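Local structure of L-threonine dehydrogenase (Flavobacterium frigidimaris, 2YY7) at residues K21-K24 and N30-A33; D71-A76 and N225-P230. The protein binds NAD in a Rossmann-type fold and probably oxidises the side-chain hydroxyl of L-threonine, as expected of an L-threonine dehydrogenase. One frame throughout, in Å; residues are numbered along the deposited sequence.

Contact 1 of 2, residues K21-K24 and N30-A33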
ATOM      1  N   LYS A  21     -29.578  -0.925 -12.424  1.00 16.27           N
ATOM      2  CA  LYS A  21     -30.207  -0.316 -11.258  1.00 15.62           C
ATOM      3  C   LYS A  21     -30.115   1.209 -11.288  1.00 14.69           C
ATOM      4  O   LYS A  21     -31.088   1.905 -10.995  1.00 13.59           O
ATOM      5  CB  LYS A  21     -29.563  -0.853  -9.981  1.00 16.12           C
ATOM      6  CG  LYS A  21     -30.198  -0.350  -8.692  1.00 21.21           C
ATOM      7  CD  LYS A  21     -31.660  -0.739  -8.573  1.00 29.25           C
ATOM      8  CE  LYS A  21     -32.239  -0.253  -7.252  1.00 34.68           C
ATOM      9  NZ  LYS A  21     -33.683  -0.581  -7.110  1.00 38.31           N
ATOM     10  N   LEU A  22     -28.948   1.731 -11.643  1.00 13.87           N
ATOM     11  CA  LEU A  22     -28.768   3.175 -11.712  1.00 14.29           C
ATOM     12  C   LEU A  22     -29.700   3.788 -12.760  1.00 14.68           C
ATOM     13  O   LEU A  22     -30.267   4.860 -12.547  1.00 14.65           O
ATOM     14  CB  LEU A  22     -27.308   3.496 -12.044  1.00 13.76           C
ATOM     15  CG  LEU A  22     -26.412   4.105 -10.958  1.00 15.19           C
ATOM     16  CD1 LEU A  22     -26.921   3.782  -9.571  1.00 14.02           C
ATOM     17  CD2 LEU A  22     -24.989   3.591 -11.155  1.00 13.48           C
ATOM     18  N   ARG A  23     -29.858   3.105 -13.891  1.00 14.53           N
ATOM     19  CA  ARG A  23     -30.726   3.596 -14.957  1.00 14.95           C
ATOM     20  C   ARG A  23     -32.201   3.609 -14.553  1.00 16.52           C
ATOM     21  O   ARG A  23     -32.969   4.448 -15.027  1.00 16.41           O
ATOM     22  CB  ARG A  23     -30.520   2.769 -16.234  1.00 13.59           C
ATOM     23  CG  ARG A  23     -29.231   3.144 -16.964  1.00 13.81           C
ATOM     24  CD  ARG A  23     -28.937   2.268 -18.165  1.00 13.61           C
ATOM     25  NE  ARG A  23     -27.829   2.819 -18.942  1.00 12.58           N
ATOM     26  CZ  ARG A  23     -27.154   2.150 -19.873  1.00 12.46           C
ATOM     27  NH1 ARG A  23     -27.464   0.891 -20.154  1.00 13.05           N
ATOM     28  NH2 ARG A  23     -26.168   2.748 -20.532  1.00 12.35           N
ATOM     29  N   LYS A  24     -32.593   2.687 -13.677  1.00 17.78           N
ATOM     30  CA  LYS A  24     -33.970   2.627 -13.201  1.00 19.38           C
ATOM     31  C   LYS A  24     -34.232   3.782 -12.239  1.00 19.54           C
ATOM     32  O   LYS A  24     -35.322   4.354 -12.219  1.00 18.37           O
ATOM     33  CB  LYS A  24     -34.232   1.304 -12.476  1.00 20.67           C
ATOM     34  CG  LYS A  24     -34.240   0.084 -13.385  1.00 24.90           C
ATOM     35  CD  LYS A  24     -34.378  -1.220 -12.604  1.00 30.95           C
ATOM     36  CE  LYS A  24     -35.687  -1.300 -11.825  1.00 37.37           C
ATOM     37  NZ  LYS A  24     -35.710  -0.405 -10.631  1.00 41.16           N
ATOM     38  N   ASN A  30     -29.092   8.981 -18.384  1.00 16.96           N
ATOM     39  CA  ASN A  30     -28.299   9.701 -17.392  1.00 17.07           C
ATOM     40  C   ASN A  30     -27.128   8.830 -16.946  1.00 15.79           C
ATOM     41  O   ASN A  30     -26.225   9.294 -16.248  1.00 15.68           O
ATOM     42  CB  ASN A  30     -29.141  10.069 -16.172  1.00 16.73           C
ATOM     43  CG  ASN A  30     -30.007  11.281 -16.409  1.00 20.84           C
ATOM     44  OD1 ASN A  30     -31.054  11.199 -17.047  1.00 28.37           O
ATOM     45  ND2 ASN A  30     -29.569  12.423 -15.904  1.00 23.13           N
ATOM     46  N   VAL A  31     -27.158   7.565 -17.351  1.00 15.20           N
ATOM     47  CA  VAL A  31     -26.111   6.614 -16.997  1.00 14.06           C
ATOM     48  C   VAL A  31     -25.404   6.129 -18.260  1.00 14.14           C
ATOM     49  O   VAL A  31     -26.002   5.462 -19.104  1.00 14.73           O
ATOM     50  CB  VAL A  31     -26.695   5.397 -16.252  1.00 14.72           C
ATOM     51  CG1 VAL A  31     -25.573   4.492 -15.778  1.00 14.31           C
ATOM     52  CG2 VAL A  31     -27.554   5.861 -15.078  1.00 13.31           C
ATOM     53  N   ILE A  32     -24.127   6.479 -18.386  1.00 12.83           N
ATOM     54  CA  ILE A  32     -23.335   6.087 -19.543  1.00 12.22           C
ATOM     55  C   ILE A  32     -22.491   4.869 -19.184  1.00 12.27           C
ATOM     56  O   ILE A  32     -21.726   4.903 -18.222  1.00 10.36           O
ATOM     57  CB  ILE A  32     -22.373   7.224 -19.978  1.00 13.21           C
ATOM     58  CG1 ILE A  32     -23.127   8.556 -20.084  1.00 14.19           C
ATOM     59  CG2 ILE A  32     -21.709   6.864 -21.302  1.00 11.84           C
ATOM     60  CD1 ILE A  32     -24.242   8.577 -21.105  1.00 15.72           C
ATOM     61  N   ALA A  33     -22.639   3.792 -19.950  1.00 11.72           N
ATOM     62  CA  ALA A  33     -21.874   2.574 -19.712  1.00 12.41           C
ATOM     63  C   ALA A  33     -20.641   2.590 -20.607  1.00 12.55           C
ATOM     64  O   ALA A  33     -20.732   2.932 -21.784  1.00 13.78           O
ATOM     65  CB  ALA A  33     -22.728   1.341 -20.018  1.00 11.45           C
TER
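The carbonyl oxygen of Val31 takes two hydrogen bonds from the guanidinium of Arg23. Arg23 NE donates to Val31 O at 3.2 Å and Arg23 NH2 donates to the same Val31 O at 3.1 Å, so the group presents its NE-NH2 side to a single acceptor. Val31 O lies almost in the guanidinium plane, yet both nitrogens arrive on one face of the carbonyl, tilted about 30° from its plane. Neither bond is straight, the N-H···O angle at NH2 being 153°, as expected when two diverging N-H groups share one oxygen.

The chain of Arg23 sets this up. CG stands anti to its own carbonyl carbon (chi1 -77°), and the chain then runs extended to NE, long enough to carry the charged end from the helix to the strand backbone. On the way its methylenes serve as apolar surface: Arg23 CG rests 3.5 Å from Val31 CB. Val31 turns its CG2 methyl to the helix, where it lies 3.9 Å from Leu22 CB. A short branched residue suits this place: CG2 packs against Leu22 and the Arg23 CG methylene, while the carbonyl beside it receives the guanidinium. Small Ala33 leaves room for the guanidinium, with its CB 3.8 Å from Arg23 NH2.

Arg23 NH1 also makes a weak hydrogen bond to Val43 O, and Leu22 reaches on to Ile5 and Ile7 of strand 5-8. The contact thus packs the helix of the first beta-alpha-beta unit of a Rossmann fold against that unit's second strand. Burying a guanidinium here is made affordable by backbone carbonyls, and the two-point hold fixes its rotation; the positive charge would probably polarise the Val31 peptide.

Contact 2 of 2, residues D71-A76 and N225-P230. With NAD (nicotinamide-adenine-dinucleotide), chain E.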
ATOM      1  N   ASP A  71     -20.574  12.087 -11.839  1.00 11.01           N
ATOM      2  CA  ASP A  71     -20.200  10.941 -11.007  1.00 11.04           C
ATOM      3  C   ASP A  71     -19.531   9.816 -11.805  1.00 10.76           C
ATOM      4  O   ASP A  71     -19.982   9.458 -12.892  1.00 11.67           O
ATOM      5  CB  ASP A  71     -21.429  10.331 -10.318  1.00 11.01           C
ATOM      6  CG  ASP A  71     -22.133  11.291  -9.378  1.00 13.18           C
ATOM      7  OD1 ASP A  71     -22.815  10.786  -8.458  1.00 11.57           O
ATOM      8  OD2 ASP A  71     -22.029  12.524  -9.554  1.00 11.11           O
ATOM      9  N   ILE A  72     -18.470   9.243 -11.251  1.00 10.21           N
ATOM     10  CA  ILE A  72     -17.792   8.136 -11.912  1.00  9.63           C
ATOM     11  C   ILE A  72     -17.701   6.925 -10.993  1.00 10.29           C
ATOM     12  O   ILE A  72     -17.279   7.038  -9.839  1.00  9.22           O
ATOM     13  CB  ILE A  72     -16.353   8.504 -12.363  1.00  9.84           C
ATOM     14  CG1 ILE A  72     -16.404   9.471 -13.548  1.00  7.39           C
ATOM     15  CG2 ILE A  72     -15.582   7.229 -12.760  1.00 10.10           C
ATOM     16  CD1 ILE A  72     -15.049   9.765 -14.160  1.00 10.57           C
ATOM     17  N   TYR A  73     -18.139   5.779 -11.507  1.00  9.24           N
ATOM     18  CA  TYR A  73     -18.057   4.515 -10.786  1.00  9.39           C
ATOM     19  C   TYR A  73     -16.983   3.738 -11.555  1.00  8.78           C
ATOM     20  O   TYR A  73     -17.242   3.232 -12.651  1.00 10.04           O
ATOM     21  CB  TYR A  73     -19.388   3.752 -10.840  1.00  8.15           C
ATOM     22  CG  TYR A  73     -20.515   4.379 -10.045  1.00  9.86           C
ATOM     23  CD1 TYR A  73     -21.019   3.756  -8.898  1.00 10.57           C
ATOM     24  CD2 TYR A  73     -21.091   5.583 -10.447  1.00  9.89           C
ATOM     25  CE1 TYR A  73     -22.078   4.318  -8.173  1.00 12.68           C
ATOM     26  CE2 TYR A  73     -22.148   6.158  -9.731  1.00  8.44           C
ATOM     27  CZ  TYR A  73     -22.637   5.520  -8.597  1.00 10.60           C
ATOM     28  OH  TYR A  73     -23.678   6.085  -7.893  1.00 10.11           O
ATOM     29  N   LEU A  74     -15.778   3.676 -10.994  1.00  9.21           N
ATOM     30  CA  LEU A  74     -14.652   2.975 -11.621  1.00  9.18           C
ATOM     31  C   LEU A  74     -14.625   1.510 -11.195  1.00  9.48           C
ATOM     32  O   LEU A  74     -14.112   1.164 -10.127  1.00 10.05           O
ATOM     33  CB  LEU A  74     -13.337   3.651 -11.231  1.00  8.92           C
ATOM     34  CG  LEU A  74     -12.018   2.996 -11.660  1.00  9.14           C
ATOM     35  CD1 LEU A  74     -11.940   2.899 -13.173  1.00  6.12           C
ATOM     36  CD2 LEU A  74     -10.861   3.819 -11.126  1.00  7.96           C
ATOM     37  N   MET A  75     -15.167   0.653 -12.047  1.00  9.18           N
ATOM     38  CA  MET A  75     -15.244  -0.769 -11.754  1.00  9.69           C
ATOM     39  C   MET A  75     -14.173  -1.592 -12.451  1.00  9.93           C
ATOM     40  O   MET A  75     -13.964  -2.748 -12.102  1.00 11.20           O
ATOM     41  CB  MET A  75     -16.623  -1.297 -12.151  1.00  8.50           C
ATOM     42  CG  MET A  75     -17.771  -0.430 -11.659  1.00 10.11           C
ATOM     43  SD  MET A  75     -17.731  -0.170  -9.867  1.00 10.78           S
ATOM     44  CE  MET A  75     -18.565  -1.649  -9.296  1.00 11.35           C
ATOM     45  N   ALA A  76     -13.494  -1.002 -13.429  1.00 11.32           N
ATOM     46  CA  ALA A  76     -12.464  -1.720 -14.175  1.00 11.92           C
ATOM     47  C   ALA A  76     -11.224  -2.033 -13.346  1.00 12.64           C
ATOM     48  O   ALA A  76     -10.695  -1.171 -12.646  1.00 15.38           O
ATOM     49  CB  ALA A  76     -12.070  -0.923 -15.431  1.00 11.13           C
ATOM     50  N   ASN A 225     -26.388   3.343  -2.229  1.00 10.99           N
ATOM     51  CA  ASN A 225     -26.693   4.045  -0.993  1.00 11.13           C
ATOM     52  C   ASN A 225     -25.545   4.879  -0.430  1.00 11.07           C
ATOM     53  O   ASN A 225     -25.772   5.997   0.030  1.00 12.12           O
ATOM     54  CB  ASN A 225     -27.205   3.067   0.064  1.00 11.11           C
ATOM     55  CG  ASN A 225     -28.599   2.548  -0.257  1.00 13.40           C
ATOM     56  OD1 ASN A 225     -29.332   3.165  -1.028  1.00 16.08           O
ATOM     57  ND2 ASN A 225     -28.972   1.424   0.339  1.00 10.47           N
ATOM     58  N   ILE A 226     -24.319   4.361  -0.462  1.00 10.74           N
ATOM     59  CA  ILE A 226     -23.198   5.137   0.059  1.00 10.40           C
ATOM     60  C   ILE A 226     -22.958   6.357  -0.830  1.00 11.12           C
ATOM     61  O   ILE A 226     -22.543   7.416  -0.357  1.00 11.04           O
ATOM     62  CB  ILE A 226     -21.892   4.295   0.154  1.00 10.09           C
ATOM     63  CG1 ILE A 226     -20.816   5.109   0.886  1.00  9.35           C
ATOM     64  CG2 ILE A 226     -21.406   3.907  -1.233  1.00  8.09           C
ATOM     65  CD1 ILE A 226     -19.550   4.334   1.219  1.00 10.12           C
ATOM     66  N   MET A 227     -23.235   6.210  -2.123  1.00 12.16           N
ATOM     67  CA  MET A 227     -23.051   7.309  -3.069  1.00 13.58           C
ATOM     68  C   MET A 227     -24.134   8.385  -2.975  1.00 14.94           C
ATOM     69  O   MET A 227     -23.851   9.567  -3.174  1.00 14.55           O
ATOM     70  CB  MET A 227     -22.982   6.764  -4.498  1.00 13.82           C
ATOM     71  CG  MET A 227     -21.633   6.150  -4.852  1.00 12.32           C
ATOM     72  SD  MET A 227     -20.301   7.389  -4.938  1.00 12.47           S
ATOM     73  CE  MET A 227     -20.395   7.853  -6.639  1.00 12.01           C
ATOM     74  N   LYS A 228     -25.371   7.991  -2.677  1.00 15.94           N
ATOM     75  CA  LYS A 228     -26.452   8.976  -2.573  1.00 18.13           C
ATOM     76  C   LYS A 228     -26.524   9.626  -1.192  1.00 17.68           C
ATOM     77  O   LYS A 228     -27.204  10.634  -1.010  1.00 18.22           O
ATOM     78  CB  LYS A 228     -27.807   8.339  -2.893  1.00 17.81           C
ATOM     79  CG  LYS A 228     -28.279   7.339  -1.855  1.00 20.77           C
ATOM     80  CD  LYS A 228     -29.776   7.059  -1.979  1.00 23.03           C
ATOM     81  CE  LYS A 228     -30.142   6.497  -3.342  1.00 29.53           C
ATOM     82  NZ  LYS A 228     -31.593   6.152  -3.415  1.00 34.74           N
ATOM     83  N   ALA A 229     -25.824   9.054  -0.219  1.00 16.95           N
ATOM     84  CA  ALA A 229     -25.837   9.596   1.133  1.00 16.72           C
ATOM     85  C   ALA A 229     -25.195  10.977   1.215  1.00 17.70           C
ATOM     86  O   ALA A 229     -24.305  11.310   0.428  1.00 16.92           O
ATOM     87  CB  ALA A 229     -25.126   8.642   2.083  1.00 17.08           C
ATOM     88  N   PRO A 230     -25.654  11.812   2.159  1.00 17.87           N
ATOM     89  CA  PRO A 230     -25.075  13.149   2.302  1.00 18.00           C
ATOM     90  C   PRO A 230     -23.587  13.027   2.648  1.00 18.05           C
ATOM     91  O   PRO A 230     -23.181  12.120   3.377  1.00 17.39           O
ATOM     92  CB  PRO A 230     -25.909  13.777   3.424  1.00 18.04           C
ATOM     93  CG  PRO A 230     -26.423  12.597   4.193  1.00 19.44           C
ATOM     94  CD  PRO A 230     -26.774  11.620   3.099  1.00 17.92           C
TER
HETATM   95  PA  NAD E3001     -15.213  -8.059 -13.850  1.00  9.94           P
HETATM   96  O1A NAD E3001     -16.389  -8.965 -13.963  1.00 10.01           O
HETATM   97  O2A NAD E3001     -13.895  -8.681 -14.143  1.00 10.53           O
HETATM   98  O5B NAD E3001     -15.451  -6.721 -14.662  1.00  8.58           O
HETATM   99  C5B NAD E3001     -14.391  -5.882 -15.019  1.00  3.91           C
HETATM  100  C4B NAD E3001     -14.768  -5.103 -16.256  1.00  5.99           C
HETATM  101  O4B NAD E3001     -13.747  -4.129 -16.480  1.00  7.54           O
HETATM  102  C3B NAD E3001     -14.862  -6.010 -17.506  1.00  7.81           C
HETATM  103  O3B NAD E3001     -16.116  -5.840 -18.189  1.00  8.85           O
HETATM  104  C2B NAD E3001     -13.633  -5.598 -18.325  1.00  7.51           C
HETATM  105  O2B NAD E3001     -13.842  -5.724 -19.721  1.00  8.79           O
HETATM  106  C1B NAD E3001     -13.437  -4.143 -17.872  1.00  8.55           C
HETATM  107  N9A NAD E3001     -12.087  -3.635 -18.157  1.00  8.89           N
HETATM  108  C8A NAD E3001     -10.888  -4.321 -17.968  1.00 10.09           C
HETATM  109  N7A NAD E3001      -9.887  -3.525 -18.369  1.00  8.19           N
HETATM  110  C5A NAD E3001     -10.435  -2.359 -18.780  1.00  9.44           C
HETATM  111  C6A NAD E3001      -9.863  -1.219 -19.320  1.00  8.67           C
HETATM  112  N6A NAD E3001      -8.572  -1.173 -19.572  1.00  7.69           N
HETATM  113  N1A NAD E3001     -10.672  -0.175 -19.688  1.00  8.28           N
HETATM  114  C2A NAD E3001     -12.047  -0.245 -19.524  1.00  9.67           C
HETATM  115  N3A NAD E3001     -12.640  -1.384 -19.015  1.00  8.46           N
HETATM  116  C4A NAD E3001     -11.817  -2.424 -18.660  1.00  7.80           C
HETATM  117  O3  NAD E3001     -15.089  -7.544 -12.335  1.00  9.50           O
HETATM  118  PN  NAD E3001     -16.258  -7.239 -11.252  1.00  9.35           P
HETATM  119  O1N NAD E3001     -17.420  -6.508 -11.859  1.00  7.46           O
HETATM  120  O2N NAD E3001     -16.416  -8.493 -10.466  1.00 14.18           O
HETATM  121  O5D NAD E3001     -15.490  -6.200 -10.268  1.00  8.59           O
HETATM  122  C5D NAD E3001     -15.606  -4.783 -10.462  1.00  7.19           C
HETATM  123  C4D NAD E3001     -14.844  -4.064  -9.314  1.00  6.92           C
HETATM  124  O4D NAD E3001     -15.290  -4.548  -8.061  1.00  6.26           O
HETATM  125  C3D NAD E3001     -13.335  -4.325  -9.323  1.00  9.06           C
HETATM  126  O3D NAD E3001     -12.671  -3.160  -8.843  1.00 10.26           O
HETATM  127  C2D NAD E3001     -13.156  -5.408  -8.285  1.00  9.11           C
HETATM  128  O2D NAD E3001     -11.817  -5.398  -7.850  1.00 10.15           O
HETATM  129  C1D NAD E3001     -14.202  -5.024  -7.238  1.00  6.43           C
HETATM  130  N1N NAD E3001     -14.556  -6.204  -6.415  1.00  6.65           N
HETATM  131  C2N NAD E3001     -15.268  -7.245  -6.977  1.00  5.39           C
HETATM  132  C3N NAD E3001     -15.595  -8.348  -6.197  1.00  7.35           C
HETATM  133  C7N NAD E3001     -16.469  -9.443  -6.746  1.00  7.03           C
HETATM  134  O7N NAD E3001     -16.663 -10.524  -5.902  1.00  9.20           O
HETATM  135  N7N NAD E3001     -16.985  -9.401  -7.988  1.00 11.22           N
HETATM  136  C4N NAD E3001     -15.183  -8.413  -4.852  1.00  5.97           C
HETATM  137  C5N NAD E3001     -14.486  -7.340  -4.290  1.00  4.61           C
HETATM  138  C6N NAD E3001     -14.157  -6.251  -5.074  1.00  2.20           C
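Met227 is bent at both chi2 (-68°) and chi3 (-90°), and this fold in its chain brings the terminal methyl back over the ring of Tyr73. The tyrosine projects from its strand to meet it, with CG anti to the carbonyl carbon (chi1 -70°), and the two side chains approach from opposite directions.

Met227 CE sits over one face of the ring, 4.1 Å from the Tyr73 centroid, in a CH-pi contact displaced toward the hydroxyl end; its closest ring atom is Tyr73 CZ, 3.8 Å away. Met227 SD stands farther off, 5.2 Å from the centroid of the Tyr73 ring, and lies obliquely to it in a Met-aromatic contact. Nearer the backbone, the methionine chain also meets the phenol oxygen, Met227 CB lying 3.5 Å from Tyr73 OH. Asp71 is marginal, with its OD1 4.2 Å from Met227 CE. No hydrogen bond crosses the contact.

Methionine suits the helix end because its unbranched, flexible chain can mould itself to a flat ring, while tyrosine is long enough to span the gap between a central strand and a covering helix. Leu18 and Leu22 of helix 13-26 also pack on Tyr73, and Met227 touches Phe114 of the neighbouring strand 112-118.

Strand 71-74 leads directly to the cofactor: Met75 O lies 3.1 Å from NAD C5D, and Ala76 CB is 3.6 Å from NAD C4A of the adenine, where a small methyl lets the base come close. The join of strand to helix therefore rests on dispersion and the weak attraction of a polarised methyl for a pi cloud, while a polar bond beside it, from Lys112 NZ, serves the helix backbone at Met227 O.

In the fold
Along the chain, contact 1 closes before contact 2 opens, and their centres lie about 12 Å apart. Both reach the same mixed sheet, in which strand 5-8 runs parallel between strand 31-35 of contact 1 and strand 71-74 of contact 2. Helix 13-26 brings the two together: Leu22 CD2 lies 4.0 Å from Tyr73 CZ, and Leu22 also touches Ile224 of helix 216-228, the helix that carries the second half of contact 2. Leu22 and Tyr73 thus join the two contacts through apolar packing on the sheet, beside the polar hold of contact 1. Nearby strand ends supply part of the NAD site, with Asp35 following contact 1 and Met75 and Ala76 in contact 2.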